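Local coordinates for protein Polyphosphate:AMP phosphotransferase (Pseudomonas aeruginosa PAO1, PDB 3CZP) that uses inorganic polyphosphate as phosphate donor to convert AMP to ADP, and less efficiently GMP to GDP, with magnesium as cofactor, at residues 109-114 with 197-202; 126-131 with 193-198; 275-280 with 474-479. All coordinates share one frame; numbering follows the deposited sequence.

In the fold
Interactions 1 and 2 lie in the first of two fused PPK2 domains, the one that seems to be catalytically inactive and may serve dimerization; interaction 3 lies in the second. The first two share helix 186-203, which meets helix 110-119 in interaction 1 and helix 125-144 in interaction 2. Their centres are 6 Å apart, and they touch directly: Met114 CG packs on Leu128 CD1 at 3.6 Å, and Arg202 NH2 reaches Asp129 OD1 in a long, weak ion pair of 3.4 Å. Interaction 3 joins helix 273-292 to helix 475-496 in the second PPK2 region, on the opposite side of the chain's centre, its centre about 51 Å from either of the others.

Interaction 1. Residues 109-114 with 197-202; sequences NWYSQM and ERVLRR
Val199 sets one methyl against Tyr111 and the other against Met114, a selenomethionine, where helix 186-203 passes the first turn of helix 110-119. CG1 makes the tight half of the contact: it lies 3.4 Å from Tyr111 CD1 and almost as near to CE1, meeting the ring at an oblique angle. This methyl stands anti to the Val199 backbone N (chi1 172°), which leaves CG2 for Met114. There the fit is slacker, with CG2 at 4.1 Å from the selenium SE. The Met114 chain takes the less common first torsion, CG between backbone N and carbonyl carbon (chi1 82°), and then bends at chi3.

The backbone of Tyr111 is held by the helix cap, its hydroxyl by Glu139 and Lys151. Its N gives a weak capping bond of 3.0 Å to Asn109 OD1, and Asn109 and Ser112 form a capping box in which Asn109 N returns a weak bond to Ser112 OG. Trp210 meets the Tyr111 ring edge to face, and Trp110 CD1 lies 3.6 Å above one ring face, toward its rim.

On the solvent side of helix 186-203, Arg201 is exposed; Arg198 and Arg202 are partly so. Ile132 of helix 125-144 packs on both Val199 and Arg202. Tyr111 also packs on Leu47 and Asn49 of strand 44-50, tying the helix contact to the parallel sheet of this P-loop-type fold. Across the two segments the chemistry is wholly apolar, with no hydrogen bond; the Tyr111 hydroxyl finds its partners outside them, which implies that shape and burial hold this contact.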
loop_
_atom_site.group_PDB
_atom_site.type_symbol
_atom_site.label_atom_id
_atom_site.label_comp_id
_atom_site.label_asym_id
_atom_site.label_seq_id
_atom_site.Cartn_x
_atom_site.Cartn_y
_atom_site.Cartn_z
ATOM N N ASN A 109 -8.456 -0.752 18.844
ATOM C CA ASN A 109 -7.879 0.451 18.300
ATOM C C ASN A 109 -6.879 1.009 19.364
ATOM O O ASN A 109 -6.470 0.301 20.272
ATOM C CB ASN A 109 -9.019 1.411 17.928
ATOM C CG ASN A 109 -9.998 1.600 19.081
ATOM O OD1 ASN A 109 -9.598 1.930 20.212
ATOM N ND2 ASN A 109 -11.241 1.346 18.826
ATOM N N TRP A 110 -6.515 2.262 19.267
ATOM C CA TRP A 110 -5.564 2.847 20.214
ATOM C C TRP A 110 -6.068 2.835 21.695
ATOM O O TRP A 110 -5.303 2.603 22.600
ATOM C CB TRP A 110 -5.161 4.235 19.709
ATOM C CG TRP A 110 -6.231 5.087 19.131
ATOM C CD1 TRP A 110 -6.958 6.009 19.786
ATOM C CD2 TRP A 110 -6.695 5.100 17.762
ATOM N NE1 TRP A 110 -7.814 6.626 18.929
ATOM C CE2 TRP A 110 -7.693 6.082 17.680
ATOM C CE3 TRP A 110 -6.361 4.378 16.602
ATOM C CZ2 TRP A 110 -8.335 6.396 16.477
ATOM C CZ3 TRP A 110 -7.031 4.665 15.416
ATOM C CH2 TRP A 110 -8.008 5.659 15.375
ATOM N N TYR A 111 -7.359 2.992 21.925
ATOM C CA TYR A 111 -7.957 2.888 23.253
ATOM C C TYR A 111 -7.870 1.526 23.894
ATOM O O TYR A 111 -7.504 1.424 25.067
ATOM C CB TYR A 111 -9.398 3.349 23.204
ATOM C CG TYR A 111 -9.512 4.780 22.813
ATOM C CD1 TYR A 111 -8.990 5.779 23.637
ATOM C CD2 TYR A 111 -10.087 5.154 21.637
ATOM C CE1 TYR A 111 -9.058 7.103 23.302
ATOM C CE2 TYR A 111 -10.153 6.476 21.283
ATOM C CZ TYR A 111 -9.666 7.467 22.156
ATOM O OH TYR A 111 -9.732 8.827 21.811
ATOM N N SER A 112 -8.168 0.475 23.144
ATOM C CA SER A 112 -8.015 -0.892 23.635
ATOM C C SER A 112 -6.566 -1.101 24.023
ATOM O O SER A 112 -6.273 -1.646 25.057
ATOM C CB SER A 112 -8.413 -1.943 22.593
ATOM O OG SER A 112 -9.539 -1.529 21.844
ATOM N N GLN A 113 -5.648 -0.675 23.168
ATOM C CA GLN A 113 -4.237 -0.808 23.469
ATOM C C GLN A 113 -3.836 -0.158 24.798
ATOM O O GLN A 113 -3.287 -0.853 25.673
ATOM C CB GLN A 113 -3.400 -0.248 22.317
ATOM C CG GLN A 113 -3.513 -1.059 20.987
ATOM C CD GLN A 113 -2.493 -0.607 19.967
ATOM O OE1 GLN A 113 -2.125 0.568 19.934
ATOM N NE2 GLN A 113 -2.059 -1.531 19.099
HETATM N N MSE A 114 -4.124 1.141 24.975
HETATM C CA MSE A 114 -3.756 1.868 26.227
HETATM C C MSE A 114 -4.482 1.379 27.523
HETATM O O MSE A 114 -3.868 1.281 28.571
HETATM C CB MSE A 114 -3.894 3.386 26.012
HETATM C CG MSE A 114 -5.248 3.942 26.144
HETATM SE SE MSE A 114 -5.402 5.828 25.765
HETATM C CE MSE A 114 -4.990 5.896 23.797
ATOM N N GLU A 197 -13.011 5.833 32.513
ATOM C CA GLU A 197 -13.502 7.152 32.856
ATOM C C GLU A 197 -12.542 8.296 32.536
ATOM O O GLU A 197 -12.963 9.379 32.046
ATOM C CB GLU A 197 -13.921 7.189 34.313
ATOM C CG GLU A 197 -14.573 8.493 34.693
ATOM C CD GLU A 197 -15.567 8.263 35.807
ATOM O OE1 GLU A 197 -15.083 8.084 36.920
ATOM O OE2 GLU A 197 -16.796 8.175 35.564
ATOM N N ARG A 198 -11.262 8.079 32.854
ATOM C CA ARG A 198 -10.204 9.048 32.621
ATOM C C ARG A 198 -9.954 9.231 31.126
ATOM O O ARG A 198 -9.905 10.350 30.641
ATOM C CB ARG A 198 -8.928 8.578 33.332
ATOM C CG ARG A 198 -7.780 9.548 33.317
ATOM C CD ARG A 198 -6.549 8.990 34.048
ATOM N NE ARG A 198 -6.986 8.694 35.397
ATOM C CZ ARG A 198 -6.555 9.234 36.525
ATOM N NH1 ARG A 198 -5.537 10.096 36.541
ATOM N NH2 ARG A 198 -7.150 8.858 37.682
ATOM N N VAL A 199 -9.854 8.129 30.385
ATOM C CA VAL A 199 -9.762 8.195 28.909
ATOM C C VAL A 199 -10.895 8.915 28.235
ATOM O O VAL A 199 -10.665 9.803 27.392
ATOM C CB VAL A 199 -9.584 6.750 28.290
ATOM C CG1 VAL A 199 -9.666 6.762 26.831
ATOM C CG2 VAL A 199 -8.202 6.145 28.736
ATOM N N LEU A 200 -12.130 8.562 28.615
ATOM C CA LEU A 200 -13.322 9.126 28.011
ATOM C C LEU A 200 -13.517 10.630 28.306
ATOM O O LEU A 200 -13.783 11.410 27.403
ATOM C CB LEU A 200 -14.582 8.295 28.411
ATOM C CG LEU A 200 -14.942 7.187 27.384
ATOM C CD1 LEU A 200 -13.778 6.188 27.107
ATOM C CD2 LEU A 200 -16.193 6.468 27.863
ATOM N N ARG A 201 -13.306 11.057 29.542
ATOM C CA ARG A 201 -13.390 12.459 29.875
ATOM C C ARG A 201 -12.449 13.314 29.040
ATOM O O ARG A 201 -12.809 14.431 28.577
ATOM C CB ARG A 201 -13.129 12.627 31.387
ATOM C CG ARG A 201 -12.870 14.064 31.902
ATOM C CD ARG A 201 -14.124 14.964 31.811
ATOM N NE ARG A 201 -13.774 16.307 32.268
ATOM C CZ ARG A 201 -13.864 16.723 33.518
ATOM N NH1 ARG A 201 -13.490 17.975 33.810
ATOM N NH2 ARG A 201 -14.307 15.876 34.466
ATOM N N ARG A 202 -11.230 12.823 28.861
ATOM C CA ARG A 202 -10.178 13.579 28.211
ATOM C C ARG A 202 -10.266 13.615 26.674
ATOM O O ARG A 202 -9.710 14.500 26.030
ATOM C CB ARG A 202 -8.809 13.041 28.675
ATOM C CG ARG A 202 -8.638 13.153 30.163
ATOM C CD ARG A 202 -7.256 12.905 30.645
ATOM N NE ARG A 202 -7.175 12.949 32.106
ATOM C CZ ARG A 202 -6.062 12.763 32.793
ATOM N NH1 ARG A 202 -6.103 12.816 34.127
ATOM N NH2 ARG A 202 -4.914 12.529 32.173
#

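Interaction 2. Residues 126-131 with 193-198; sequences AKLDQA and VHYGER
Leu128 and Tyr195 bridge helices 125-144 and 186-203 of the first PPK2 region by a single methyl against a ring, while Asp129 and Arg198 face each other beside them. Arg198 leaves its helix with CB directed at the neighbour, and CG stands anti to the backbone N (chi1 -173°), carrying the chain across the gap. CD is the atom that arrives, 3.9 Å from Asp129 OD1. The chain then bends about the CG-CD bond (chi3 -58°), which swings NE aside. The guanidinium plane is nearly parallel to that of the carboxylate, 10° apart, but the groups do not touch: Arg198 NH1 remains 4.6 Å from Asp129 OD1. A water donates to Asp129 OD2 at 2.7 Å; its link to Arg198 NH1 is weak and too short to be trusted. On the more buried flank Leu128 CD2 approaches the Tyr195 ring obliquely, 3.6 Å from CD1, and both side chains also pack on Arg118 of helix 110-119. His194 CD2 sits over the centre of one Tyr195 ring face. With the charged groups not in contact, their attraction is probably modest, beside a small apolar contact.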
loop_
_atom_site.group_PDB
_atom_site.type_symbol
_atom_site.label_atom_id
_atom_site.label_comp_id
_atom_site.label_asym_id
_atom_site.label_seq_id
_atom_site.Cartn_x
_atom_site.Cartn_y
_atom_site.Cartn_z
ATOM N N ALA A 126 1.869 7.838 34.075
ATOM C CA ALA A 126 2.378 8.867 33.151
ATOM C C ALA A 126 2.257 8.459 31.669
ATOM O O ALA A 126 1.925 9.283 30.808
ATOM C CB ALA A 126 3.833 9.241 33.481
ATOM N N LYS A 127 2.516 7.193 31.364
ATOM C CA LYS A 127 2.527 6.753 29.978
ATOM C C LYS A 127 1.105 6.630 29.453
ATOM O O LYS A 127 0.844 7.039 28.324
ATOM C CB LYS A 127 3.330 5.478 29.809
ATOM C CG LYS A 127 4.821 5.750 30.096
ATOM C CD LYS A 127 5.662 4.442 30.062
ATOM C CE LYS A 127 5.769 3.796 31.437
ATOM N NZ LYS A 127 5.767 2.334 31.358
ATOM N N LEU A 128 0.169 6.186 30.304
ATOM C CA LEU A 128 -1.229 6.265 29.933
ATOM C C LEU A 128 -1.655 7.700 29.643
ATOM O O LEU A 128 -2.380 7.938 28.693
ATOM C CB LEU A 128 -2.164 5.700 30.986
ATOM C CG LEU A 128 -3.657 5.781 30.616
ATOM C CD1 LEU A 128 -4.014 4.972 29.369
ATOM C CD2 LEU A 128 -4.580 5.355 31.796
ATOM N N ASP A 129 -1.242 8.646 30.482
ATOM C CA ASP A 129 -1.623 10.042 30.263
ATOM C C ASP A 129 -1.090 10.582 28.923
ATOM O O ASP A 129 -1.755 11.407 28.227
ATOM C CB ASP A 129 -1.186 10.890 31.439
ATOM C CG ASP A 129 -2.037 10.626 32.707
ATOM O OD1 ASP A 129 -3.022 9.805 32.684
ATOM O OD2 ASP A 129 -1.726 11.257 33.729
ATOM N N GLN A 130 0.068 10.073 28.545
ATOM C CA GLN A 130 0.715 10.469 27.286
ATOM C C GLN A 130 -0.026 9.910 26.089
ATOM O O GLN A 130 -0.214 10.628 25.152
ATOM C CB GLN A 130 2.183 10.074 27.263
ATOM C CG GLN A 130 2.999 10.936 28.275
ATOM C CD GLN A 130 4.381 10.421 28.507
ATOM O OE1 GLN A 130 4.977 9.846 27.612
ATOM N NE2 GLN A 130 4.915 10.647 29.705
ATOM N N ALA A 131 -0.418 8.635 26.169
ATOM C CA ALA A 131 -1.215 7.937 25.204
ATOM C C ALA A 131 -2.550 8.605 25.029
ATOM O O ALA A 131 -3.046 8.749 23.909
ATOM C CB ALA A 131 -1.412 6.452 25.628
ATOM N N VAL A 193 -12.960 0.251 34.157
ATOM C CA VAL A 193 -13.922 1.335 34.150
ATOM C C VAL A 193 -13.329 2.574 34.811
ATOM O O VAL A 193 -13.680 3.677 34.436
ATOM C CB VAL A 193 -15.305 0.979 34.753
ATOM C CG1 VAL A 193 -16.111 0.012 33.791
ATOM C CG2 VAL A 193 -15.188 0.462 36.176
ATOM N N HIS A 194 -12.444 2.402 35.789
ATOM C CA HIS A 194 -11.696 3.528 36.408
ATOM C C HIS A 194 -10.850 4.269 35.388
ATOM O O HIS A 194 -10.938 5.497 35.206
ATOM C CB HIS A 194 -10.847 3.007 37.586
ATOM C CG HIS A 194 -9.832 3.974 38.095
ATOM N ND1 HIS A 194 -10.143 5.000 38.957
ATOM C CD2 HIS A 194 -8.494 4.048 37.882
ATOM C CE1 HIS A 194 -9.037 5.672 39.250
ATOM N NE2 HIS A 194 -8.019 5.096 38.627
ATOM N N TYR A 195 -10.055 3.519 34.646
ATOM C CA TYR A 195 -9.266 4.126 33.583
ATOM C C TYR A 195 -10.124 4.582 32.385
ATOM O O TYR A 195 -9.834 5.631 31.789
ATOM C CB TYR A 195 -8.123 3.199 33.140
ATOM C CG TYR A 195 -7.081 3.048 34.207
ATOM C CD1 TYR A 195 -6.355 4.167 34.646
ATOM C CD2 TYR A 195 -6.813 1.806 34.794
ATOM C CE1 TYR A 195 -5.392 4.050 35.661
ATOM C CE2 TYR A 195 -5.869 1.696 35.797
ATOM C CZ TYR A 195 -5.160 2.799 36.199
ATOM O OH TYR A 195 -4.241 2.686 37.166
ATOM N N GLY A 196 -11.152 3.794 32.030
ATOM C CA GLY A 196 -12.103 4.187 30.978
ATOM C C GLY A 196 -12.704 5.568 31.261
ATOM O O GLY A 196 -12.788 6.441 30.373
ATOM N N GLU A 197 -13.011 5.833 32.513
ATOM C CA GLU A 197 -13.502 7.152 32.856
ATOM C C GLU A 197 -12.542 8.296 32.536
ATOM O O GLU A 197 -12.963 9.379 32.046
ATOM C CB GLU A 197 -13.921 7.189 34.313
ATOM C CG GLU A 197 -14.573 8.493 34.693
ATOM C CD GLU A 197 -15.567 8.263 35.807
ATOM O OE1 GLU A 197 -15.083 8.084 36.920
ATOM O OE2 GLU A 197 -16.796 8.175 35.564
ATOM N N ARG A 198 -11.262 8.079 32.854
ATOM C CA ARG A 198 -10.204 9.048 32.621
ATOM C C ARG A 198 -9.954 9.231 31.126
ATOM O O ARG A 198 -9.905 10.350 30.641
ATOM C CB ARG A 198 -8.928 8.578 33.332
ATOM C CG ARG A 198 -7.780 9.548 33.317
ATOM C CD ARG A 198 -6.549 8.990 34.048
ATOM N NE ARG A 198 -6.986 8.694 35.397
ATOM C CZ ARG A 198 -6.555 9.234 36.525
ATOM N NH1 ARG A 198 -5.537 10.096 36.541
ATOM N NH2 ARG A 198 -7.150 8.858 37.682
HETATM O O HOH W 1 -3.702 11.315 35.561
#

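Interaction 3. Residues 275-280 with 474-479; sequences AYKEQL and DKRFAR
Arg476 and Arg479, one turn apart at the start of helix 475-496, engage Tyr276 on helix 273-292, Arg476 on a ring face and Arg479 at the hydroxyl. Asp474 begins the segment as the N-cap: its OD2 accepts from Phe477 N at 3.0 Å, met from above the carboxylate plane, and also takes a bond from Leu271 N. Arg476 follows with an extended chain from CG to NE laid across the ring at about a right angle. Its CG stands over one face in a CH-pi contact, 3.9 Å from the Tyr276 ring centroid, while Leu280 CB lies over the opposite face, off centre. Beyond, Arg476 NH2 comes within 4.2 Å of Lys277 NZ, like charges, Lys277 being exposed. Both helices belong to the second PPK2 region, a P-loop-type fold around a five-stranded parallel sheet; here their axes run nearly parallel, 18° apart and 10.0 Å at closest approach. Phe477 points away from helix 273-292 and packs on Glu471 of strand 467-471. Arg479 finishes the segment: NH1 donates to Tyr276 OH at 3.0 Å (N-H...O 148°), the hydroxyl lying 20° out of the guanidinium plane, and Arg479 CD packs against the same oxygen.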
loop_
_atom_site.group_PDB
_atom_site.type_symbol
_atom_site.label_atom_id
_atom_site.label_comp_id
_atom_site.label_asym_id
_atom_site.label_seq_id
_atom_site.Cartn_x
_atom_site.Cartn_y
_atom_site.Cartn_z
ATOM N N ALA A 275 40.666 20.167 0.871
ATOM C CA ALA A 275 40.009 20.011 2.161
ATOM C C ALA A 275 38.672 19.258 1.959
ATOM O O ALA A 275 38.325 18.430 2.756
ATOM C CB ALA A 275 39.777 21.360 2.837
ATOM N N TYR A 276 37.979 19.528 0.855
ATOM C CA TYR A 276 36.749 18.833 0.508
ATOM C C TYR A 276 36.972 17.360 0.279
ATOM O O TYR A 276 36.238 16.565 0.790
ATOM C CB TYR A 276 36.119 19.460 -0.737
ATOM C CG TYR A 276 34.992 18.663 -1.358
ATOM C CD1 TYR A 276 33.723 18.584 -0.752
ATOM C CD2 TYR A 276 35.177 18.006 -2.559
ATOM C CE1 TYR A 276 32.688 17.856 -1.345
ATOM C CE2 TYR A 276 34.166 17.281 -3.134
ATOM C CZ TYR A 276 32.925 17.204 -2.520
ATOM O OH TYR A 276 31.942 16.498 -3.149
ATOM N N LYS A 277 37.993 16.966 -0.468
ATOM C CA LYS A 277 38.054 15.555 -0.859
ATOM C C LYS A 277 38.403 14.666 0.330
ATOM O O LYS A 277 37.890 13.553 0.429
ATOM C CB LYS A 277 38.970 15.350 -2.068
ATOM C CG LYS A 277 38.586 16.298 -3.202
ATOM C CD LYS A 277 38.751 15.742 -4.612
ATOM C CE LYS A 277 38.696 16.907 -5.670
ATOM N NZ LYS A 277 37.502 17.843 -5.455
ATOM N N GLU A 278 39.238 15.181 1.235
ATOM C CA GLU A 278 39.653 14.469 2.440
ATOM C C GLU A 278 38.475 14.360 3.392
ATOM O O GLU A 278 38.145 13.275 3.862
ATOM C CB GLU A 278 40.819 15.193 3.148
ATOM C CG GLU A 278 42.125 15.292 2.316
ATOM C CD GLU A 278 43.349 15.808 3.117
ATOM O OE1 GLU A 278 43.381 15.589 4.352
ATOM O OE2 GLU A 278 44.286 16.402 2.518
ATOM N N GLN A 279 37.842 15.507 3.644
ATOM C CA GLN A 279 36.711 15.590 4.561
ATOM C C GLN A 279 35.536 14.797 4.020
ATOM O O GLN A 279 34.929 14.051 4.769
ATOM C CB GLN A 279 36.301 17.049 4.814
ATOM C CG GLN A 279 37.264 17.843 5.699
ATOM C CD GLN A 279 36.792 19.270 5.936
ATOM O OE1 GLN A 279 35.599 19.536 6.104
ATOM N NE2 GLN A 279 37.733 20.200 5.935
ATOM N N LEU A 280 35.221 14.938 2.732
ATOM C CA LEU A 280 34.146 14.142 2.120
ATOM C C LEU A 280 34.423 12.645 2.334
ATOM O O LEU A 280 33.560 11.913 2.779
ATOM C CB LEU A 280 34.009 14.459 0.631
ATOM C CG LEU A 280 32.872 13.783 -0.139
ATOM C CD1 LEU A 280 31.584 14.435 0.239
ATOM C CD2 LEU A 280 33.088 13.821 -1.703
ATOM N N ASP A 474 28.349 27.296 -1.633
ATOM C CA ASP A 474 29.491 26.456 -1.978
ATOM C C ASP A 474 29.067 25.023 -1.779
ATOM O O ASP A 474 28.848 24.577 -0.645
ATOM C CB ASP A 474 30.721 26.751 -1.083
ATOM C CG ASP A 474 31.931 25.891 -1.457
ATOM O OD1 ASP A 474 32.348 25.937 -2.622
ATOM O OD2 ASP A 474 32.457 25.139 -0.612
ATOM N N LYS A 475 28.901 24.311 -2.883
ATOM C CA LYS A 475 28.492 22.900 -2.869
ATOM C C LYS A 475 29.361 22.014 -1.983
ATOM O O LYS A 475 28.860 21.080 -1.337
ATOM C CB LYS A 475 28.448 22.325 -4.299
ATOM C CG LYS A 475 27.115 22.574 -5.042
ATOM C CD LYS A 475 27.345 22.827 -6.586
ATOM C CE LYS A 475 26.027 22.954 -7.339
ATOM N NZ LYS A 475 26.193 22.728 -8.798
ATOM N N ARG A 476 30.661 22.293 -1.955
ATOM C CA ARG A 476 31.602 21.438 -1.261
ATOM C C ARG A 476 31.367 21.501 0.242
ATOM O O ARG A 476 31.319 20.466 0.928
ATOM C CB ARG A 476 33.022 21.856 -1.607
ATOM C CG ARG A 476 33.390 21.669 -3.056
ATOM C CD ARG A 476 34.836 22.013 -3.278
ATOM N NE ARG A 476 35.295 21.491 -4.554
ATOM C CZ ARG A 476 35.701 22.215 -5.587
ATOM N NH1 ARG A 476 35.778 23.545 -5.530
ATOM N NH2 ARG A 476 36.090 21.595 -6.693
ATOM N N PHE A 477 31.198 22.727 0.740
ATOM C CA PHE A 477 30.954 23.001 2.172
ATOM C C PHE A 477 29.626 22.364 2.560
ATOM O O PHE A 477 29.537 21.593 3.533
ATOM C CB PHE A 477 30.952 24.538 2.406
ATOM C CG PHE A 477 30.589 24.954 3.811
ATOM C CD1 PHE A 477 31.584 25.173 4.762
ATOM C CD2 PHE A 477 29.262 25.121 4.189
ATOM C CE1 PHE A 477 31.276 25.558 6.050
ATOM C CE2 PHE A 477 28.930 25.494 5.507
ATOM C CZ PHE A 477 29.949 25.707 6.439
ATOM N N ALA A 478 28.602 22.660 1.756
ATOM C CA ALA A 478 27.252 22.097 1.923
ATOM C C ALA A 478 27.261 20.560 2.024
ATOM O O ALA A 478 26.688 19.969 2.966
ATOM C CB ALA A 478 26.327 22.565 0.777
ATOM N N ARG A 479 27.916 19.893 1.072
ATOM C CA ARG A 479 27.953 18.428 1.099
ATOM C C ARG A 479 28.541 17.829 2.380
ATOM O O ARG A 479 27.980 16.882 2.960
ATOM C CB ARG A 479 28.665 17.862 -0.120
ATOM C CG ARG A 479 27.911 18.050 -1.451
ATOM C CD ARG A 479 28.896 17.931 -2.596
ATOM N NE ARG A 479 28.247 18.205 -3.879
ATOM C CZ ARG A 479 28.910 18.300 -5.039
ATOM N NH1 ARG A 479 30.221 18.104 -5.078
ATOM N NH2 ARG A 479 28.262 18.563 -6.172
#